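Local structure of cell envelope-related transcriptional attenuator domain-containing protein (Eubacterium siraeum, 4OBM) at residues T17-T29 against Y41-L55. The protein is of unknown function but belongs to the LytR-CpsA-Psr family, whose better-known members probably attach anionic polymers to the bacterial cell wall. Residues are numbered along the deposited sequence; the frame is centred on the assembly and turned at random.
Sequences TPDSTYDFSVLMT and YMTITYIAKNNTFVL
Strands 24-29 and 41-47 run antiparallel as a beta hairpin, with Phe24, Val26 and Met28 forming hydrogen-bonded pairs with Tyr46, Ile44 and Met42; the bond from Phe24 N to Tyr46 O is weak. These pairs put their side chains on one apolar face. Phe24 lays its ring over the beta-carbon of Tyr46, a CH-pi contact with CB 3.9 Å from the ring centroid, while the two ring planes stand at 45°. With chi1 of 172° the Tyr46 ring swings away from its own backbone N, bringing its edge to Tyr22 O, 3.3 Å from CD2; its hydroxyl bonds to Thr219. Further along, the flexible selenomethionine Met28 bends at its last torsion to rest CE 3.8 Å from CG2 of Ile44, a branched residue suited to an extended strand. The face bearing Ser25, Leu27 and Thr29 mixes polar and apolar contacts. The hydroxyls of buried Ser25 and Thr45 share one hydrogen bond, OG to OG1 2.6 Å, which either may donate, and Thr29 turns its methyl CG2 to Tyr41 CD2, leaving OG1 to Glu79. Just before strand 24-29 begins and just after strand 41-47 ends, Asp23 OD1 accepts a hydrogen bond from Ala48 N at 3.0 Å from above the carboxylate plane, and also one from a water that accepts from Lys49 N. Small Ala48 fits its methyl against CB of Pro18, 3.9 Å away. An alanine replacing Asp23 would remove the carboxylate and is likely to deprive Ala48 N of its acceptor and the bridging water of one support. The carboxylate thus ties the start of strand 24-29 to the 48-49 backbone, whereas side-chain packing joins the strands themselves, and Met42 and Ile44 also touch helix 164-181.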
ATOM      1  N   THR A  17     -21.145   1.030 -13.492  1.00 53.72           N
ATOM      2  CA  THR A  17     -20.099   0.015 -13.509  1.00 52.16           C
ATOM      3  C   THR A  17     -18.798   0.764 -13.864  1.00 52.68           C
ATOM      4  O   THR A  17     -18.658   1.234 -14.998  1.00 53.89           O
ATOM      5  CB  THR A  17     -20.440  -1.186 -14.417  1.00 60.02           C
ATOM      6  OG1 THR A  17     -21.705  -1.726 -14.026  1.00 61.52           O
ATOM      7  CG2 THR A  17     -19.391  -2.292 -14.336  1.00 56.01           C
ATOM      8  N   PRO A  18     -17.891   0.947 -12.870  1.00 44.06           N
ATOM      9  CA  PRO A  18     -16.633   1.693 -13.113  1.00 43.05           C
ATOM     10  C   PRO A  18     -15.751   1.141 -14.229  1.00 45.76           C
ATOM     11  O   PRO A  18     -15.485  -0.058 -14.278  1.00 44.77           O
ATOM     12  CB  PRO A  18     -15.869   1.584 -11.784  1.00 43.15           C
ATOM     13  CG  PRO A  18     -16.847   1.164 -10.798  1.00 47.47           C
ATOM     14  CD  PRO A  18     -17.988   0.485 -11.481  1.00 44.02           C
ATOM     15  N   ASP A  19     -15.257   2.040 -15.091  1.00 42.97           N
ATOM     16  CA  ASP A  19     -14.342   1.702 -16.183  1.00 43.64           C
ATOM     17  C   ASP A  19     -12.880   2.038 -15.773  1.00 45.14           C
ATOM     18  O   ASP A  19     -12.640   2.424 -14.623  1.00 43.46           O
ATOM     19  CB  ASP A  19     -14.754   2.390 -17.512  1.00 46.96           C
ATOM     20  CG  ASP A  19     -15.242   3.833 -17.432  1.00 57.75           C
ATOM     21  OD1 ASP A  19     -14.669   4.613 -16.648  1.00 57.14           O
ATOM     22  OD2 ASP A  19     -16.160   4.190 -18.200  1.00 65.67           O
ATOM     23  N   SER A  20     -11.913   1.867 -16.707  1.00 40.60           N
ATOM     24  CA  SER A  20     -10.478   2.093 -16.486  1.00 39.14           C
ATOM     25  C   SER A  20     -10.119   3.552 -16.118  1.00 40.92           C
ATOM     26  O   SER A  20      -9.011   3.776 -15.639  1.00 39.35           O
ATOM     27  CB  SER A  20      -9.672   1.673 -17.713  1.00 44.21           C
ATOM     28  OG  SER A  20      -9.824   2.571 -18.802  1.00 52.01           O
ATOM     29  N   THR A  21     -11.032   4.531 -16.349  1.00 37.49           N
ATOM     30  CA  THR A  21     -10.798   5.951 -16.035  1.00 36.50           C
ATOM     31  C   THR A  21     -10.757   6.159 -14.511  1.00 37.75           C
ATOM     32  O   THR A  21     -10.195   7.149 -14.032  1.00 37.25           O
ATOM     33  CB  THR A  21     -11.859   6.852 -16.705  1.00 49.36           C
ATOM     34  OG1 THR A  21     -13.153   6.570 -16.171  1.00 50.81           O
ATOM     35  CG2 THR A  21     -11.880   6.718 -18.224  1.00 49.66           C
ATOM     36  N   TYR A  22     -11.318   5.197 -13.761  1.00 33.63           N
ATOM     37  CA  TYR A  22     -11.374   5.195 -12.302  1.00 32.73           C
ATOM     38  C   TYR A  22     -10.130   4.555 -11.661  1.00 34.04           C
ATOM     39  O   TYR A  22     -10.001   4.588 -10.436  1.00 31.63           O
ATOM     40  CB  TYR A  22     -12.639   4.473 -11.824  1.00 33.85           C
ATOM     41  CG  TYR A  22     -13.894   5.291 -12.027  1.00 36.19           C
ATOM     42  CD1 TYR A  22     -14.258   6.282 -11.119  1.00 37.47           C
ATOM     43  CD2 TYR A  22     -14.725   5.068 -13.123  1.00 37.73           C
ATOM     44  CE1 TYR A  22     -15.419   7.030 -11.294  1.00 39.72           C
ATOM     45  CE2 TYR A  22     -15.882   5.819 -13.315  1.00 39.32           C
ATOM     46  CZ  TYR A  22     -16.226   6.801 -12.399  1.00 46.59           C
ATOM     47  OH  TYR A  22     -17.380   7.528 -12.578  1.00 46.87           O
ATOM     48  N   ASP A  23      -9.231   3.974 -12.474  1.00 31.12           N
ATOM     49  CA  ASP A  23      -7.996   3.347 -11.969  1.00 30.69           C
ATOM     50  C   ASP A  23      -7.060   4.399 -11.344  1.00 33.87           C
ATOM     51  O   ASP A  23      -6.941   5.510 -11.865  1.00 33.56           O
ATOM     52  CB  ASP A  23      -7.237   2.606 -13.091  1.00 32.20           C
ATOM     53  CG  ASP A  23      -7.889   1.382 -13.709  1.00 36.68           C
ATOM     54  OD1 ASP A  23      -9.029   1.050 -13.319  1.00 35.08           O
ATOM     55  OD2 ASP A  23      -7.256   0.756 -14.591  1.00 39.78           O
ATOM     56  N   PHE A  24      -6.407   4.052 -10.241  1.00 29.85           N
ATOM     57  CA  PHE A  24      -5.468   4.980  -9.623  1.00 30.29           C
ATOM     58  C   PHE A  24      -4.400   4.245  -8.827  1.00 34.77           C
ATOM     59  O   PHE A  24      -4.599   3.097  -8.403  1.00 35.28           O
ATOM     60  CB  PHE A  24      -6.191   6.008  -8.734  1.00 31.89           C
ATOM     61  CG  PHE A  24      -6.817   5.473  -7.464  1.00 33.40           C
ATOM     62  CD1 PHE A  24      -8.142   5.049  -7.447  1.00 36.95           C
ATOM     63  CD2 PHE A  24      -6.099   5.448  -6.271  1.00 33.51           C
ATOM     64  CE1 PHE A  24      -8.728   4.585  -6.261  1.00 36.57           C
ATOM     65  CE2 PHE A  24      -6.682   4.971  -5.098  1.00 35.16           C
ATOM     66  CZ  PHE A  24      -7.993   4.552  -5.098  1.00 33.53           C
ATOM     67  N   SER A  25      -3.277   4.929  -8.606  1.00 29.75           N
ATOM     68  CA  SER A  25      -2.191   4.457  -7.762  1.00 27.84           C
ATOM     69  C   SER A  25      -1.821   5.530  -6.756  1.00 30.07           C
ATOM     70  O   SER A  25      -1.945   6.723  -7.044  1.00 27.61           O
ATOM     71  CB  SER A  25      -0.979   4.046  -8.582  1.00 31.13           C
ATOM     72  OG  SER A  25      -1.159   2.755  -9.140  1.00 38.28           O
ATOM     73  N   VAL A  26      -1.435   5.085  -5.547  1.00 27.60           N
ATOM     74  CA  VAL A  26      -1.011   5.907  -4.409  1.00 26.42           C
ATOM     75  C   VAL A  26       0.218   5.268  -3.803  1.00 31.45           C
ATOM     76  O   VAL A  26       0.209   4.070  -3.480  1.00 33.37           O
ATOM     77  CB  VAL A  26      -2.116   6.105  -3.321  1.00 29.78           C
ATOM     78  CG1 VAL A  26      -1.600   6.935  -2.128  1.00 28.80           C
ATOM     79  CG2 VAL A  26      -3.392   6.722  -3.901  1.00 30.05           C
ATOM     80  N   LEU A  27       1.274   6.060  -3.633  1.00 25.68           N
ATOM     81  CA  LEU A  27       2.461   5.602  -2.945  1.00 23.99           C
ATOM     82  C   LEU A  27       2.259   5.855  -1.469  1.00 24.82           C
ATOM     83  O   LEU A  27       2.018   6.984  -1.074  1.00 23.13           O
ATOM     84  CB  LEU A  27       3.740   6.288  -3.453  1.00 24.23           C
ATOM     85  CG  LEU A  27       5.007   6.021  -2.627  1.00 27.62           C
ATOM     86  CD1 LEU A  27       5.451   4.577  -2.751  1.00 26.37           C
ATOM     87  CD2 LEU A  27       6.115   6.972  -3.026  1.00 30.99           C
HETATM   88  N   MSE A  28       2.348   4.800  -0.649  1.00 20.04           N
HETATM   89  CA  MSE A  28       2.190   4.943   0.788  1.00 17.76           C
HETATM   90  C   MSE A  28       3.489   4.634   1.449  1.00 25.34           C
HETATM   91  O   MSE A  28       4.177   3.687   1.054  1.00 25.68           O
HETATM   92  CB  MSE A  28       1.063   4.068   1.295  1.00 18.10           C
HETATM   93  CG  MSE A  28      -0.294   4.575   0.813  1.00 22.71           C
HETATM   94 SE   MSE A  28      -1.754   3.494   1.342  0.75 26.93          SE
HETATM   95  CE  MSE A  28      -1.068   1.640   1.092  1.00 24.05           C
ATOM     96  N   THR A  29       3.880   5.502   2.401  1.00 23.08           N
ATOM     97  CA  THR A  29       5.159   5.382   3.096  1.00 22.71           C
ATOM     98  C   THR A  29       4.941   5.568   4.598  1.00 25.53           C
ATOM     99  O   THR A  29       3.955   6.173   5.010  1.00 24.69           O
ATOM    100  CB  THR A  29       6.210   6.384   2.530  1.00 25.75           C
ATOM    101  OG1 THR A  29       5.979   7.695   3.045  1.00 20.79           O
ATOM    102  CG2 THR A  29       6.258   6.418   1.000  1.00 24.50           C
ATOM    103  N   TYR A  41       7.746   1.384   2.286  1.00 22.03           N
ATOM    104  CA  TYR A  41       7.267   1.881   0.992  1.00 22.75           C
ATOM    105  C   TYR A  41       6.365   0.848   0.368  1.00 25.85           C
ATOM    106  O   TYR A  41       6.701  -0.326   0.346  1.00 23.10           O
ATOM    107  CB  TYR A  41       8.458   2.210   0.058  1.00 25.32           C
ATOM    108  CG  TYR A  41       9.394   3.260   0.616  1.00 26.97           C
ATOM    109  CD1 TYR A  41      10.442   2.910   1.463  1.00 28.32           C
ATOM    110  CD2 TYR A  41       9.196   4.610   0.347  1.00 28.44           C
ATOM    111  CE1 TYR A  41      11.259   3.878   2.045  1.00 26.86           C
ATOM    112  CE2 TYR A  41      10.025   5.588   0.902  1.00 29.61           C
ATOM    113  CZ  TYR A  41      11.058   5.214   1.749  1.00 32.05           C
ATOM    114  OH  TYR A  41      11.861   6.163   2.319  1.00 26.44           O
HETATM  115  N   MSE A  42       5.161   1.277  -0.031  1.00 24.25           N
HETATM  116  CA  MSE A  42       4.151   0.403  -0.620  1.00 22.62           C
HETATM  117  C   MSE A  42       3.261   1.197  -1.540  1.00 27.04           C
HETATM  118  O   MSE A  42       2.791   2.263  -1.159  1.00 26.72           O
HETATM  119  CB  MSE A  42       3.308  -0.279   0.488  1.00 23.47           C
HETATM  120  CG  MSE A  42       2.244  -1.270  -0.045  1.00 28.45           C
HETATM  121 SE   MSE A  42       1.172  -2.088   1.350  0.75 32.86          SE
HETATM  122  CE  MSE A  42       2.458  -3.292   1.958  1.00 28.97           C
ATOM    123  N   THR A  43       3.056   0.699  -2.762  1.00 23.61           N
ATOM    124  CA  THR A  43       2.095   1.295  -3.689  1.00 22.68           C
ATOM    125  C   THR A  43       0.773   0.527  -3.545  1.00 25.30           C
ATOM    126  O   THR A  43       0.768  -0.633  -3.123  1.00 23.17           O
ATOM    127  CB  THR A  43       2.589   1.318  -5.137  1.00 26.85           C
ATOM    128  OG1 THR A  43       2.892  -0.005  -5.543  1.00 28.87           O
ATOM    129  CG2 THR A  43       3.798   2.265  -5.359  1.00 23.29           C
ATOM    130  N   ILE A  44      -0.344   1.206  -3.811  1.00 23.17           N
ATOM    131  CA  ILE A  44      -1.679   0.629  -3.810  1.00 21.99           C
ATOM    132  C   ILE A  44      -2.289   1.055  -5.119  1.00 25.95           C
ATOM    133  O   ILE A  44      -2.401   2.253  -5.381  1.00 26.87           O
ATOM    134  CB  ILE A  44      -2.548   0.929  -2.554  1.00 24.29           C
ATOM    135  CG1 ILE A  44      -3.897   0.174  -2.612  1.00 24.19           C
ATOM    136  CG2 ILE A  44      -2.689   2.433  -2.232  1.00 26.43           C
ATOM    137  CD1 ILE A  44      -4.684   0.135  -1.323  1.00 30.17           C
ATOM    138  N   THR A  45      -2.583   0.077  -5.977  1.00 22.85           N
ATOM    139  CA  THR A  45      -3.154   0.297  -7.304  1.00 23.15           C
ATOM    140  C   THR A  45      -4.550  -0.291  -7.370  1.00 28.99           C
ATOM    141  O   THR A  45      -4.726  -1.510  -7.247  1.00 28.37           O
ATOM    142  CB  THR A  45      -2.259  -0.311  -8.403  1.00 26.57           C
ATOM    143  OG1 THR A  45      -0.955   0.254  -8.314  1.00 24.98           O
ATOM    144  CG2 THR A  45      -2.819  -0.093  -9.823  1.00 21.47           C
ATOM    145  N   TYR A  46      -5.541   0.584  -7.594  1.00 27.17           N
ATOM    146  CA  TYR A  46      -6.928   0.181  -7.772  1.00 27.91           C
ATOM    147  C   TYR A  46      -7.179  -0.122  -9.245  1.00 32.22           C
ATOM    148  O   TYR A  46      -6.983   0.750 -10.103  1.00 32.32           O
ATOM    149  CB  TYR A  46      -7.878   1.282  -7.269  1.00 29.60           C
ATOM    150  CG  TYR A  46      -9.343   1.051  -7.591  1.00 32.01           C
ATOM    151  CD1 TYR A  46     -10.010  -0.086  -7.139  1.00 33.16           C
ATOM    152  CD2 TYR A  46     -10.064   1.971  -8.351  1.00 33.01           C
ATOM    153  CE1 TYR A  46     -11.355  -0.300  -7.429  1.00 32.61           C
ATOM    154  CE2 TYR A  46     -11.414   1.771  -8.638  1.00 33.68           C
ATOM    155  CZ  TYR A  46     -12.058   0.644  -8.159  1.00 37.97           C
ATOM    156  OH  TYR A  46     -13.381   0.437  -8.456  1.00 38.41           O
ATOM    157  N   ILE A  47      -7.566  -1.369  -9.541  1.00 29.65           N
ATOM    158  CA  ILE A  47      -7.925  -1.785 -10.906  1.00 29.74           C
ATOM    159  C   ILE A  47      -9.447  -1.959 -10.902  1.00 33.99           C
ATOM    160  O   ILE A  47      -9.943  -2.977 -10.421  1.00 31.96           O
ATOM    161  CB  ILE A  47      -7.171  -3.041 -11.421  1.00 32.31           C
ATOM    162  CG1 ILE A  47      -5.681  -3.079 -10.984  1.00 32.72           C
ATOM    163  CG2 ILE A  47      -7.388  -3.243 -12.943  1.00 31.77           C
ATOM    164  CD1 ILE A  47      -4.651  -2.351 -11.848  1.00 44.83           C
ATOM    165  N   ALA A  48     -10.175  -0.936 -11.380  1.00 33.61           N
ATOM    166  CA  ALA A  48     -11.635  -0.892 -11.397  1.00 35.47           C
ATOM    167  C   ALA A  48     -12.263  -2.059 -12.158  1.00 42.99           C
ATOM    168  O   ALA A  48     -13.270  -2.584 -11.690  1.00 42.87           O
ATOM    169  CB  ALA A  48     -12.121   0.421 -11.981  1.00 36.75           C
ATOM    170  N   LYS A  49     -11.679  -2.467 -13.306  1.00 42.98           N
ATOM    171  CA  LYS A  49     -12.188  -3.584 -14.126  1.00 44.70           C
ATOM    172  C   LYS A  49     -12.210  -4.900 -13.314  1.00 47.89           C
ATOM    173  O   LYS A  49     -13.167  -5.667 -13.426  1.00 48.46           O
ATOM    174  CB  LYS A  49     -11.331  -3.760 -15.394  1.00 48.28           C
ATOM    175  CG  LYS A  49     -11.991  -4.597 -16.485  1.00 73.04           C
ATOM    176  CD  LYS A  49     -10.998  -5.031 -17.566  1.00 86.47           C
ATOM    177  CE  LYS A  49     -10.465  -6.430 -17.347  1.00 97.54           C
ATOM    178  NZ  LYS A  49      -9.501  -6.825 -18.409  1.00106.50           N
ATOM    179  N   ASN A  50     -11.171  -5.124 -12.479  1.00 41.62           N
ATOM    180  CA  ASN A  50     -11.006  -6.324 -11.660  1.00 40.74           C
ATOM    181  C   ASN A  50     -11.558  -6.171 -10.227  1.00 41.87           C
ATOM    182  O   ASN A  50     -11.534  -7.144  -9.469  1.00 40.44           O
ATOM    183  CB  ASN A  50      -9.522  -6.701 -11.598  1.00 41.84           C
ATOM    184  CG  ASN A  50      -9.022  -7.404 -12.830  1.00 57.88           C
ATOM    185  OD1 ASN A  50      -8.895  -6.816 -13.904  1.00 49.91           O
ATOM    186  ND2 ASN A  50      -8.701  -8.683 -12.692  1.00 53.12           N
ATOM    187  N   ASN A  51     -12.075  -4.971  -9.865  1.00 36.95           N
ATOM    188  CA  ASN A  51     -12.601  -4.662  -8.525  1.00 35.27           C
ATOM    189  C   ASN A  51     -11.587  -5.107  -7.458  1.00 35.73           C
ATOM    190  O   ASN A  51     -11.939  -5.777  -6.482  1.00 34.59           O
ATOM    191  CB  ASN A  51     -13.995  -5.295  -8.286  1.00 36.22           C
ATOM    192  CG  ASN A  51     -15.110  -4.704  -9.107  1.00 51.48           C
ATOM    193  OD1 ASN A  51     -15.674  -5.356  -9.988  1.00 43.13           O
ATOM    194  ND2 ASN A  51     -15.475  -3.465  -8.823  1.00 40.04           N
ATOM    195  N   THR A  52     -10.310  -4.780  -7.691  1.00 32.42           N
ATOM    196  CA  THR A  52      -9.235  -5.166  -6.785  1.00 31.65           C
ATOM    197  C   THR A  52      -8.281  -3.995  -6.530  1.00 33.68           C
ATOM    198  O   THR A  52      -8.199  -3.044  -7.315  1.00 33.18           O
ATOM    199  CB  THR A  52      -8.487  -6.438  -7.292  1.00 40.80           C
ATOM    200  OG1 THR A  52      -7.813  -7.052  -6.188  1.00 36.43           O
ATOM    201  CG2 THR A  52      -7.489  -6.157  -8.422  1.00 39.34           C
ATOM    202  N   PHE A  53      -7.579  -4.095  -5.404  1.00 28.16           N
ATOM    203  CA  PHE A  53      -6.536  -3.190  -4.955  1.00 26.40           C
ATOM    204  C   PHE A  53      -5.249  -4.016  -4.914  1.00 29.94           C
ATOM    205  O   PHE A  53      -5.224  -5.037  -4.237  1.00 30.47           O
ATOM    206  CB  PHE A  53      -6.906  -2.588  -3.586  1.00 26.46           C
ATOM    207  CG  PHE A  53      -8.099  -1.664  -3.625  1.00 27.16           C
ATOM    208  CD1 PHE A  53      -7.939  -0.299  -3.875  1.00 29.45           C
ATOM    209  CD2 PHE A  53      -9.385  -2.147  -3.390  1.00 28.09           C
ATOM    210  CE1 PHE A  53      -9.045   0.564  -3.885  1.00 30.13           C
ATOM    211  CE2 PHE A  53     -10.493  -1.284  -3.420  1.00 30.69           C
ATOM    212  CZ  PHE A  53     -10.313   0.069  -3.657  1.00 28.19           C
ATOM    213  N   VAL A  54      -4.229  -3.645  -5.710  1.00 25.86           N
ATOM    214  CA  VAL A  54      -2.955  -4.384  -5.795  1.00 25.04           C
ATOM    215  C   VAL A  54      -1.908  -3.657  -4.955  1.00 29.45           C
ATOM    216  O   VAL A  54      -1.632  -2.475  -5.189  1.00 29.59           O
ATOM    217  CB  VAL A  54      -2.478  -4.586  -7.259  1.00 28.97           C
ATOM    218  CG1 VAL A  54      -1.198  -5.425  -7.323  1.00 28.48           C
ATOM    219  CG2 VAL A  54      -3.575  -5.220  -8.112  1.00 29.60           C
ATOM    220  N   LEU A  55      -1.323  -4.355  -3.992  1.00 25.28           N
ATOM    221  CA  LEU A  55      -0.278  -3.754  -3.162  1.00 24.71           C
ATOM    222  C   LEU A  55       1.081  -4.219  -3.629  1.00 25.62           C
ATOM    223  O   LEU A  55       1.228  -5.380  -3.975  1.00 27.61           O
ATOM    224  CB  LEU A  55      -0.452  -4.084  -1.667  1.00 24.92           C
ATOM    225  CG  LEU A  55      -1.807  -3.774  -1.016  1.00 29.51           C
ATOM    226  CD1 LEU A  55      -2.055  -4.696   0.164  1.00 28.64           C
ATOM    227  CD2 LEU A  55      -1.875  -2.324  -0.566  1.00 31.56           C
TER
HETATM  228  O   HOH W   1      -9.990  -0.908 -14.917  1.00 40.40           O